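Local atomic coordinates of SusD superfamily protein (Bacteroides thetaiotaomicron VPI-5482, PDB entry 3HDX), a protein that probably binds polysaccharides at the outer membrane, as a SusD homologue thought to take part in glycan capture. Residues A[36-41]-A[456-461]; A[124-129]-A[150-155]; A[433-438]-A[445-450]. All coordinates share one frame; numbering follows the deposited sequence.

Interaction 1: A[36-41]-A[456-461]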
loop_
_atom_site.group_PDB
_atom_site.type_symbol
_atom_site.label_atom_id
_atom_site.label_comp_id
_atom_site.label_asym_id
_atom_site.label_seq_id
_atom_site.Cartn_x
_atom_site.Cartn_y
_atom_site.Cartn_z
ATOM N N TRP A 36 -2.347 -0.878 -8.127
ATOM C CA TRP A 36 -1.396 -0.369 -9.119
ATOM C C TRP A 36 -2.012 0.681 -10.008
ATOM O O TRP A 36 -1.334 1.633 -10.395
ATOM C CB TRP A 36 -0.763 -1.537 -9.897
ATOM C CG TRP A 36 -0.209 -2.529 -8.921
ATOM C CD1 TRP A 36 0.977 -2.460 -8.249
ATOM C CD2 TRP A 36 -0.904 -3.673 -8.405
ATOM N NE1 TRP A 36 1.078 -3.507 -7.364
ATOM C CE2 TRP A 36 -0.064 -4.261 -7.433
ATOM C CE3 TRP A 36 -2.168 -4.258 -8.662
ATOM C CZ2 TRP A 36 -0.441 -5.407 -6.720
ATOM C CZ3 TRP A 36 -2.544 -5.393 -7.944
ATOM C CH2 TRP A 36 -1.686 -5.940 -6.968
ATOM N N ILE A 37 -3.289 0.484 -10.366
ATOM C CA ILE A 37 -4.021 1.439 -11.197
ATOM C C ILE A 37 -4.104 2.784 -10.472
ATOM O O ILE A 37 -3.773 3.844 -11.037
ATOM C CB ILE A 37 -5.460 0.909 -11.515
ATOM C CG1 ILE A 37 -5.411 -0.290 -12.486
ATOM C CG2 ILE A 37 -6.357 2.040 -12.016
ATOM C CD1 ILE A 37 -4.882 -0.027 -13.834
ATOM N N CYS A 38 -4.473 2.734 -9.190
ATOM C CA CYS A 38 -4.619 3.951 -8.395
ATOM C C CYS A 38 -3.308 4.521 -7.872
ATOM O O CYS A 38 -3.243 5.746 -7.653
ATOM C CB CYS A 38 -5.599 3.729 -7.218
ATOM S SG CYS A 38 -7.245 3.263 -7.722
ATOM N N GLY A 39 -2.318 3.651 -7.624
ATOM C CA GLY A 39 -1.067 4.037 -6.991
ATOM C C GLY A 39 0.153 4.244 -7.856
ATOM O O GLY A 39 1.001 5.037 -7.515
ATOM N N ASP A 40 0.273 3.474 -8.934
ATOM C CA ASP A 40 1.413 3.536 -9.841
ATOM C C ASP A 40 1.100 4.171 -11.190
ATOM O O ASP A 40 1.900 4.933 -11.724
ATOM C CB ASP A 40 1.994 2.140 -10.121
ATOM C CG ASP A 40 2.826 1.623 -8.999
ATOM O OD1 ASP A 40 3.891 2.188 -8.722
ATOM O OD2 ASP A 40 2.435 0.640 -8.387
ATOM N N LEU A 41 -0.068 3.848 -11.747
ATOM C CA LEU A 41 -0.363 4.254 -13.136
ATOM C C LEU A 41 -0.732 5.719 -13.284
ATOM O O LEU A 41 -0.308 6.383 -14.249
ATOM C CB LEU A 41 -1.426 3.324 -13.734
ATOM C CG LEU A 41 -1.798 3.512 -15.223
ATOM C CD1 LEU A 41 -0.575 3.296 -16.122
ATOM C CD2 LEU A 41 -2.918 2.507 -15.548
ATOM N N ILE A 456 -7.592 15.329 -7.474
ATOM C CA ILE A 456 -6.685 14.273 -7.011
ATOM C C ILE A 456 -7.445 13.041 -6.528
ATOM O O ILE A 456 -6.811 12.018 -6.188
ATOM C CB ILE A 456 -5.743 14.746 -5.877
ATOM C CG1 ILE A 456 -6.524 15.261 -4.650
ATOM C CG2 ILE A 456 -4.699 15.745 -6.443
ATOM C CD1 ILE A 456 -5.677 15.315 -3.380
ATOM N N TYR A 457 -8.779 13.097 -6.501
ATOM C CA TYR A 457 -9.584 11.925 -6.123
ATOM C C TYR A 457 -10.301 11.353 -7.323
ATOM O O TYR A 457 -10.366 11.958 -8.408
ATOM C CB TYR A 457 -10.580 12.329 -5.027
ATOM C CG TYR A 457 -9.889 12.910 -3.827
ATOM C CD1 TYR A 457 -8.985 12.150 -3.122
ATOM C CD2 TYR A 457 -10.133 14.209 -3.394
ATOM C CE1 TYR A 457 -8.346 12.643 -2.022
ATOM C CE2 TYR A 457 -9.461 14.735 -2.294
ATOM C CZ TYR A 457 -8.561 13.927 -1.603
ATOM O OH TYR A 457 -7.882 14.367 -0.462
ATOM N N TRP A 458 -10.787 10.143 -7.138
ATOM C CA TRP A 458 -11.579 9.434 -8.135
ATOM C C TRP A 458 -13.022 9.869 -8.047
ATOM O O TRP A 458 -13.524 10.259 -6.980
ATOM C CB TRP A 458 -11.515 7.902 -7.940
ATOM C CG TRP A 458 -10.258 7.347 -8.458
ATOM C CD1 TRP A 458 -8.990 7.517 -7.926
ATOM C CD2 TRP A 458 -10.110 6.518 -9.614
ATOM N NE1 TRP A 458 -8.077 6.832 -8.702
ATOM C CE2 TRP A 458 -8.731 6.194 -9.728
ATOM C CE3 TRP A 458 -11.019 5.994 -10.564
ATOM C CZ2 TRP A 458 -8.221 5.414 -10.796
ATOM C CZ3 TRP A 458 -10.515 5.189 -11.591
ATOM C CH2 TRP A 458 -9.129 4.914 -11.703
ATOM N N PRO A 459 -13.740 9.799 -9.178
ATOM C CA PRO A 459 -15.179 10.022 -9.093
ATOM C C PRO A 459 -15.852 8.899 -8.275
ATOM O O PRO A 459 -15.301 7.812 -8.159
ATOM C CB PRO A 459 -15.627 9.934 -10.552
ATOM C CG PRO A 459 -14.589 9.302 -11.279
ATOM C CD PRO A 459 -13.321 9.459 -10.541
ATOM N N VAL A 460 -17.001 9.225 -7.680
ATOM C CA VAL A 460 -17.893 8.256 -7.082
ATOM C C VAL A 460 -18.669 7.584 -8.239
ATOM O O VAL A 460 -19.112 8.242 -9.173
ATOM C CB VAL A 460 -18.857 8.930 -6.063
ATOM C CG1 VAL A 460 -19.866 7.921 -5.464
ATOM C CG2 VAL A 460 -18.049 9.602 -4.964
ATOM N N SER A 461 -18.796 6.268 -8.190
ATOM C CA SER A 461 -19.527 5.546 -9.235
ATOM C C SER A 461 -20.976 6.038 -9.283
ATOM O O SER A 461 -21.629 6.216 -8.249
ATOM C CB SER A 461 -19.523 4.042 -8.984
ATOM O OG SER A 461 -20.470 3.403 -9.858
HETATM O O HOH W 1 -5.519 7.214 -7.289
#
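C38 and W458 mark the nearest backbone approach, 8.9 Å between CA atoms, where the end of helix 34-41 faces the irregular segment 456-461; so wide a separation means that side chains and a water make the contact. W458 bridges it with its indole. Its CG stands anti to the carbonyl carbon (chi1 -78°), which carries the ring toward the helix. C38 SG lies 4.3 Å from the centroid of the five-membered ring of W458, 39° off the normal, an oblique sulfur-aromatic contact in which NE1 is the nearest ring atom. Farther along the indole, I37 CG2 meets W458 CH2 at 4.0 Å, the two side chains crossing at about a right angle. The polar edge is satisfied separately: W458 NE1 gives its hydrogen to a water in the ring plane at 2.9 Å, and that water donates to C38 O at 2.7 Å. Replacing W458 with a leucine would probably leave this water without its indole donor and open a gap beside C38 SG and I37 CG2. Helix 67-73 adds L69 and V72 against the same indole. The geometry is that of a buried Cys sulfur-aromatic contact with one bridging water, which joins helix 34-41 near the N-terminus to the loop before helix 462-467 in the largely helical SusD fold.

Interaction 2: A[124-129]-A[150-155]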
loop_
_atom_site.group_PDB
_atom_site.type_symbol
_atom_site.label_atom_id
_atom_site.label_comp_id
_atom_site.label_asym_id
_atom_site.label_seq_id
_atom_site.Cartn_x
_atom_site.Cartn_y
_atom_site.Cartn_z
ATOM N N TYR A 124 -7.265 3.819 3.217
ATOM C CA TYR A 124 -6.989 3.508 1.811
ATOM C C TYR A 124 -8.022 4.146 0.887
ATOM O O TYR A 124 -7.700 4.741 -0.131
ATOM C CB TYR A 124 -6.892 1.971 1.634
ATOM C CG TYR A 124 -6.173 1.549 0.375
ATOM C CD1 TYR A 124 -6.861 1.475 -0.839
ATOM C CD2 TYR A 124 -4.807 1.225 0.381
ATOM C CE1 TYR A 124 -6.259 1.060 -1.990
ATOM C CE2 TYR A 124 -4.161 0.811 -0.765
ATOM C CZ TYR A 124 -4.904 0.742 -1.962
ATOM O OH TYR A 124 -4.293 0.334 -3.105
HETATM N N MSE A 125 -9.282 4.056 1.298
HETATM C CA MSE A 125 -10.368 4.573 0.481
HETATM C C MSE A 125 -10.405 6.122 0.549
HETATM O O MSE A 125 -10.764 6.777 -0.438
HETATM C CB MSE A 125 -11.706 3.887 0.796
HETATM C CG MSE A 125 -12.353 4.356 2.053
HETATM SE SE MSE A 125 -13.919 3.355 2.546
HETATM C CE MSE A 125 -14.922 3.589 0.872
ATOM N N VAL A 126 -10.038 6.711 1.691
ATOM C CA VAL A 126 -9.947 8.184 1.810
ATOM C C VAL A 126 -8.896 8.759 0.868
ATOM O O VAL A 126 -9.119 9.815 0.239
ATOM C CB VAL A 126 -9.757 8.649 3.285
ATOM C CG1 VAL A 126 -9.196 10.102 3.369
ATOM C CG2 VAL A 126 -11.078 8.426 4.059
ATOM N N ARG A 127 -7.785 8.039 0.669
ATOM C CA ARG A 127 -6.792 8.534 -0.278
ATOM C C ARG A 127 -7.337 8.539 -1.713
ATOM O O ARG A 127 -6.922 9.378 -2.524
ATOM C CB ARG A 127 -5.519 7.705 -0.281
ATOM C CG ARG A 127 -4.722 7.758 1.015
ATOM C CD ARG A 127 -3.305 7.227 0.760
ATOM N NE ARG A 127 -3.328 5.869 0.248
ATOM C CZ ARG A 127 -2.242 5.101 0.092
ATOM N NH1 ARG A 127 -1.037 5.531 0.422
ATOM N NH2 ARG A 127 -2.376 3.887 -0.383
ATOM N N ILE A 128 -8.233 7.588 -2.016
ATOM C CA ILE A 128 -8.792 7.430 -3.364
ATOM C C ILE A 128 -9.930 8.411 -3.658
ATOM O O ILE A 128 -9.914 9.073 -4.694
ATOM C CB ILE A 128 -9.207 5.945 -3.630
ATOM C CG1 ILE A 128 -7.977 5.035 -3.647
ATOM C CG2 ILE A 128 -9.977 5.800 -4.934
ATOM C CD1 ILE A 128 -8.284 3.572 -3.723
ATOM N N TRP A 129 -10.904 8.468 -2.769
ATOM C CA TRP A 129 -12.140 9.224 -2.981
ATOM C C TRP A 129 -12.259 10.501 -2.157
ATOM O O TRP A 129 -13.081 11.347 -2.472
ATOM C CB TRP A 129 -13.383 8.339 -2.712
ATOM C CG TRP A 129 -13.622 7.294 -3.752
ATOM C CD1 TRP A 129 -14.233 7.472 -4.978
ATOM C CD2 TRP A 129 -13.306 5.905 -3.666
ATOM N NE1 TRP A 129 -14.268 6.281 -5.655
ATOM C CE2 TRP A 129 -13.709 5.304 -4.866
ATOM C CE3 TRP A 129 -12.692 5.109 -2.695
ATOM C CZ2 TRP A 129 -13.508 3.954 -5.114
ATOM C CZ3 TRP A 129 -12.482 3.773 -2.949
ATOM C CH2 TRP A 129 -12.902 3.207 -4.141
ATOM N N THR A 150 -18.850 11.500 4.577
ATOM C CA THR A 150 -18.318 12.138 5.788
ATOM C C THR A 150 -17.001 12.809 5.438
ATOM O O THR A 150 -16.224 12.259 4.661
ATOM C CB THR A 150 -18.109 11.082 6.899
ATOM O OG1 THR A 150 -19.337 10.356 7.098
ATOM C CG2 THR A 150 -17.640 11.734 8.241
ATOM N N ASP A 151 -16.761 13.974 6.036
ATOM C CA ASP A 151 -15.516 14.695 5.833
ATOM C C ASP A 151 -14.306 13.744 6.023
ATOM O O ASP A 151 -14.241 12.994 7.004
ATOM C CB ASP A 151 -15.406 15.839 6.834
ATOM C CG ASP A 151 -14.240 16.687 6.569
ATOM O OD1 ASP A 151 -14.317 17.558 5.694
ATOM O OD2 ASP A 151 -13.226 16.479 7.226
ATOM N N ALA A 152 -13.381 13.772 5.075
ATOM C CA ALA A 152 -12.189 12.909 5.107
ATOM C C ALA A 152 -11.445 13.044 6.427
ATOM O O ALA A 152 -10.980 12.039 6.942
ATOM C CB ALA A 152 -11.257 13.240 3.951
ATOM N N GLN A 153 -11.303 14.269 6.963
ATOM C CA GLN A 153 -10.604 14.466 8.247
ATOM C C GLN A 153 -11.275 13.681 9.371
ATOM O O GLN A 153 -10.598 13.061 10.214
ATOM C CB GLN A 153 -10.521 15.942 8.613
ATOM C CG GLN A 153 -9.621 16.234 9.792
ATOM C CD GLN A 153 -9.438 17.714 10.016
ATOM O OE1 GLN A 153 -10.108 18.550 9.401
ATOM N NE2 GLN A 153 -8.543 18.046 10.907
ATOM N N THR A 154 -12.612 13.692 9.385
ATOM C CA THR A 154 -13.381 12.953 10.401
ATOM C C THR A 154 -13.154 11.445 10.274
ATOM O O THR A 154 -12.999 10.734 11.273
ATOM C CB THR A 154 -14.864 13.314 10.296
ATOM O OG1 THR A 154 -14.966 14.748 10.437
ATOM C CG2 THR A 154 -15.695 12.601 11.343
ATOM N N VAL A 155 -13.120 10.963 9.028
ATOM C CA VAL A 155 -12.893 9.542 8.779
ATOM C C VAL A 155 -11.477 9.156 9.246
ATOM O O VAL A 155 -11.276 8.119 9.895
ATOM C CB VAL A 155 -13.118 9.186 7.292
ATOM C CG1 VAL A 155 -12.791 7.751 7.051
ATOM C CG2 VAL A 155 -14.555 9.528 6.844
#
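V126, on the last turns of helix 104-129, meets A152 and V155 on the first turn of helix 152-169, and the nearest CA pair, V126 and A152, is only 6.2 Å apart. The direct contact is entirely apolar and small, burying 122 Å² in all. V126 spreads its two methyls over two partners: CG1 reaches A152 CB at 3.8 Å, while CG2 reaches V155 CG1 at 3.5 Å, a close methyl-methyl approach. The torsion of V126 (chi1 161°) aims the two branches, with CG1 opposite the backbone N and CG2 opposite the carbonyl carbon. The V126 and V155 side chains run past one another in opposite senses. A152 and V155, three residues apart, lie on one side of their helix and both direct CB toward V126; the lack of a longer side chain on A152 is compatible with the short backbone distance.

The polar interactions serve the helix start. D151 occupies the N-cap position, and in one of its two conformers its OD2 accepts from Q153 N at 2.9 Å, a weak bond with an angle of 127° at the hydrogen. V155 N bonds to D151 O in the first backbone turn, and A152 N is taken by the carboxylate of D131, from the connection between the helices.

That connection, without helix or strand, also bonds through L134 N to T150 OG1. Selenomethionine M125, in the conformer modelled here, packs on F78, Y79 and I82 of helix 76-91, so the end of helix 104-129 touches helix 76-91 through M125 and helix 152-169 through V126.

Interaction 3: A[433-438]-A[445-450]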
loop_
_atom_site.group_PDB
_atom_site.type_symbol
_atom_site.label_atom_id
_atom_site.label_comp_id
_atom_site.label_asym_id
_atom_site.label_seq_id
_atom_site.Cartn_x
_atom_site.Cartn_y
_atom_site.Cartn_z
ATOM N N ASP A 433 2.549 9.605 -3.278
ATOM C CA ASP A 433 3.797 10.307 -3.050
ATOM C C ASP A 433 3.847 11.623 -3.815
ATOM O O ASP A 433 4.308 12.640 -3.285
ATOM C CB ASP A 433 4.989 9.452 -3.450
ATOM C CG ASP A 433 5.262 8.308 -2.475
ATOM O OD1 ASP A 433 4.603 8.173 -1.425
ATOM O OD2 ASP A 433 6.189 7.521 -2.754
ATOM N N LEU A 434 3.322 11.649 -5.056
ATOM C CA LEU A 434 3.327 12.912 -5.835
ATOM C C LEU A 434 2.498 13.973 -5.136
ATOM O O LEU A 434 2.889 15.151 -5.129
ATOM C CB LEU A 434 2.791 12.664 -7.250
ATOM C CG LEU A 434 3.823 12.166 -8.258
ATOM C CD1 LEU A 434 3.110 11.695 -9.521
ATOM C CD2 LEU A 434 4.817 13.285 -8.596
ATOM N N VAL A 435 1.367 13.547 -4.559
ATOM C CA VAL A 435 0.483 14.472 -3.821
ATOM C C VAL A 435 1.187 14.977 -2.542
ATOM O O VAL A 435 1.250 16.178 -2.300
ATOM C CB VAL A 435 -0.903 13.833 -3.519
ATOM C CG1 VAL A 435 -1.752 14.747 -2.612
ATOM C CG2 VAL A 435 -1.672 13.464 -4.832
ATOM N N ARG A 436 1.749 14.069 -1.728
ATOM C CA ARG A 436 2.442 14.537 -0.498
ATOM C C ARG A 436 3.622 15.446 -0.870
ATOM O O ARG A 436 3.859 16.457 -0.227
ATOM C CB ARG A 436 2.944 13.373 0.355
ATOM C CG ARG A 436 1.839 12.481 0.892
ATOM C CD ARG A 436 2.262 11.692 2.128
ATOM N NE ARG A 436 3.586 11.123 1.954
ATOM C CZ ARG A 436 3.864 10.104 1.134
ATOM N NH1 ARG A 436 2.898 9.414 0.502
ATOM N NH2 ARG A 436 5.144 9.761 0.960
ATOM N N ARG A 437 4.376 15.052 -1.896
ATOM C CA ARG A 437 5.471 15.886 -2.400
ATOM C C ARG A 437 4.990 17.271 -2.807
ATOM O O ARG A 437 5.608 18.262 -2.415
ATOM C CB ARG A 437 6.129 15.221 -3.609
ATOM C CG ARG A 437 7.306 15.993 -4.217
ATOM C CD ARG A 437 7.624 15.571 -5.624
ATOM N NE ARG A 437 8.650 16.452 -6.193
ATOM C CZ ARG A 437 8.437 17.696 -6.590
ATOM N NH1 ARG A 437 7.213 18.226 -6.559
ATOM N NH2 ARG A 437 9.446 18.418 -7.070
ATOM N N GLN A 438 3.870 17.340 -3.521
ATOM C CA GLN A 438 3.401 18.637 -3.973
ATOM C C GLN A 438 3.020 19.552 -2.810
ATOM O O GLN A 438 3.285 20.754 -2.828
ATOM C CB GLN A 438 2.237 18.491 -4.940
ATOM C CG GLN A 438 1.829 19.844 -5.559
ATOM C CD GLN A 438 2.983 20.609 -6.238
ATOM O OE1 GLN A 438 3.063 21.842 -6.103
ATOM N NE2 GLN A 438 3.852 19.895 -6.995
ATOM N N GLU A 445 1.666 25.122 -9.495
ATOM C CA GLU A 445 0.360 25.713 -9.199
ATOM C C GLU A 445 -0.789 24.919 -9.810
ATOM O O GLU A 445 -1.844 24.822 -9.195
ATOM C CB GLU A 445 0.323 27.184 -9.646
ATOM C CG GLU A 445 1.158 28.117 -8.775
ATOM C CD GLU A 445 0.502 28.467 -7.433
ATOM O OE1 GLU A 445 -0.722 28.287 -7.304
ATOM O OE2 GLU A 445 1.251 28.925 -6.514
ATOM N N ALA A 446 -0.595 24.334 -11.001
ATOM C CA ALA A 446 -1.648 23.523 -11.619
ATOM C C ALA A 446 -1.958 22.298 -10.781
ATOM O O ALA A 446 -3.108 21.975 -10.559
ATOM C CB ALA A 446 -1.283 23.130 -13.084
ATOM N N PHE A 447 -0.904 21.667 -10.249
ATOM C CA PHE A 447 -1.071 20.504 -9.362
ATOM C C PHE A 447 -1.691 20.979 -8.026
ATOM O O PHE A 447 -2.581 20.325 -7.494
ATOM C CB PHE A 447 0.283 19.826 -9.152
ATOM C CG PHE A 447 0.234 18.400 -8.645
ATOM C CD1 PHE A 447 -0.911 17.775 -8.127
ATOM C CD2 PHE A 447 1.417 17.666 -8.671
ATOM C CE1 PHE A 447 -0.853 16.474 -7.660
ATOM C CE2 PHE A 447 1.459 16.348 -8.204
ATOM C CZ PHE A 447 0.316 15.768 -7.715
ATOM N N LEU A 448 -1.244 22.108 -7.478
ATOM C CA LEU A 448 -1.878 22.629 -6.230
ATOM C C LEU A 448 -3.376 22.880 -6.428
ATOM O O LEU A 448 -4.191 22.602 -5.539
ATOM C CB LEU A 448 -1.168 23.889 -5.728
ATOM C CG LEU A 448 0.251 23.703 -5.217
ATOM C CD1 LEU A 448 0.956 25.083 -5.111
ATOM C CD2 LEU A 448 0.190 22.932 -3.865
ATOM N N ARG A 449 -3.753 23.354 -7.617
ATOM C CA ARG A 449 -5.193 23.565 -7.907
ATOM C C ARG A 449 -5.902 22.229 -8.028
ATOM O O ARG A 449 -7.032 22.102 -7.606
ATOM C CB ARG A 449 -5.373 24.438 -9.132
ATOM C CG ARG A 449 -6.805 24.637 -9.604
ATOM C CD ARG A 449 -7.123 23.614 -10.626
ATOM N NE ARG A 449 -8.476 23.752 -11.114
ATOM C CZ ARG A 449 -8.956 23.033 -12.128
ATOM N NH1 ARG A 449 -8.207 22.120 -12.776
ATOM N NH2 ARG A 449 -10.207 23.250 -12.498
ATOM N N LEU A 450 -5.264 21.237 -8.653
ATOM C CA LEU A 450 -5.840 19.890 -8.724
ATOM C C LEU A 450 -6.116 19.340 -7.315
ATOM O O LEU A 450 -7.151 18.702 -7.083
ATOM C CB LEU A 450 -4.901 18.956 -9.483
ATOM C CG LEU A 450 -5.472 17.611 -9.935
ATOM C CD1 LEU A 450 -6.465 17.773 -11.092
ATOM C CD2 LEU A 450 -4.371 16.690 -10.393
#
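F447 lies against Q438, L434 and V435 between two consecutive helices, 430-441 and 445-453, joined by a short turn and set at a steep angle, as in an alpha-alpha corner. Their local axes approach to 10.5 Å with an angle of 110° between their directions, so the second helix runs across the first.

In the first shell, Q438 covers one face of the F447 ring. Its CB sits 4.0 Å from the ring centroid and 16° off the normal, a CH-pi contact displaced toward the rim, and CG lies over the same ring. L434 CB comes in at the ring edge, 4.0 Å from F447 CZ, and V435 CG2 lies near the same ring carbon. F447 swings its ring out from the second helix toward this patch of the first, chi1 -161° placing CG opposite the backbone N. L448 contributes from the neighbouring position, its branched end coming close to the amide of Q438.

The next shell fixes that amide. A bend at chi2 of Q438 (54°) folds its end back, and both polar atoms find partners in the turn: NE2 donates to D443 OD1 and OE1 accepts from N444 N. N444 OD1 in turn receives F447 N, tying the start of the second helix to the turn. R437 also makes a salt bridge to D443, which probably adds to the hold on this carboxylate.

Within the same stretch of the first helix, R436 grips D433, the residue before L434, end-on, with both NH1 and NH2 reaching D433 OD1 at 2.9 Å, NH1 on the anti lone pair.

Interaction 1 is the hub of the three. Its segment 456-461 reaches interaction 2, 13 Å away between centres, where W458 N and I128 O, 2.8 Å apart, form a probable hydrogen bond. The same segment reaches interaction 3, 15 Å away between centres, through I456: its CD1 lies 4.0 Å from V435 CG1. Interactions 2 and 3 do not touch; their nearest atoms are about 6 Å apart. Along the chain both fall between the two segments of interaction 1, which joins sequence-distant parts. No substrate site is identified here; a bound 1,2-ethanediol, probably from crystallisation, lies about 4 Å from the V435 side chain.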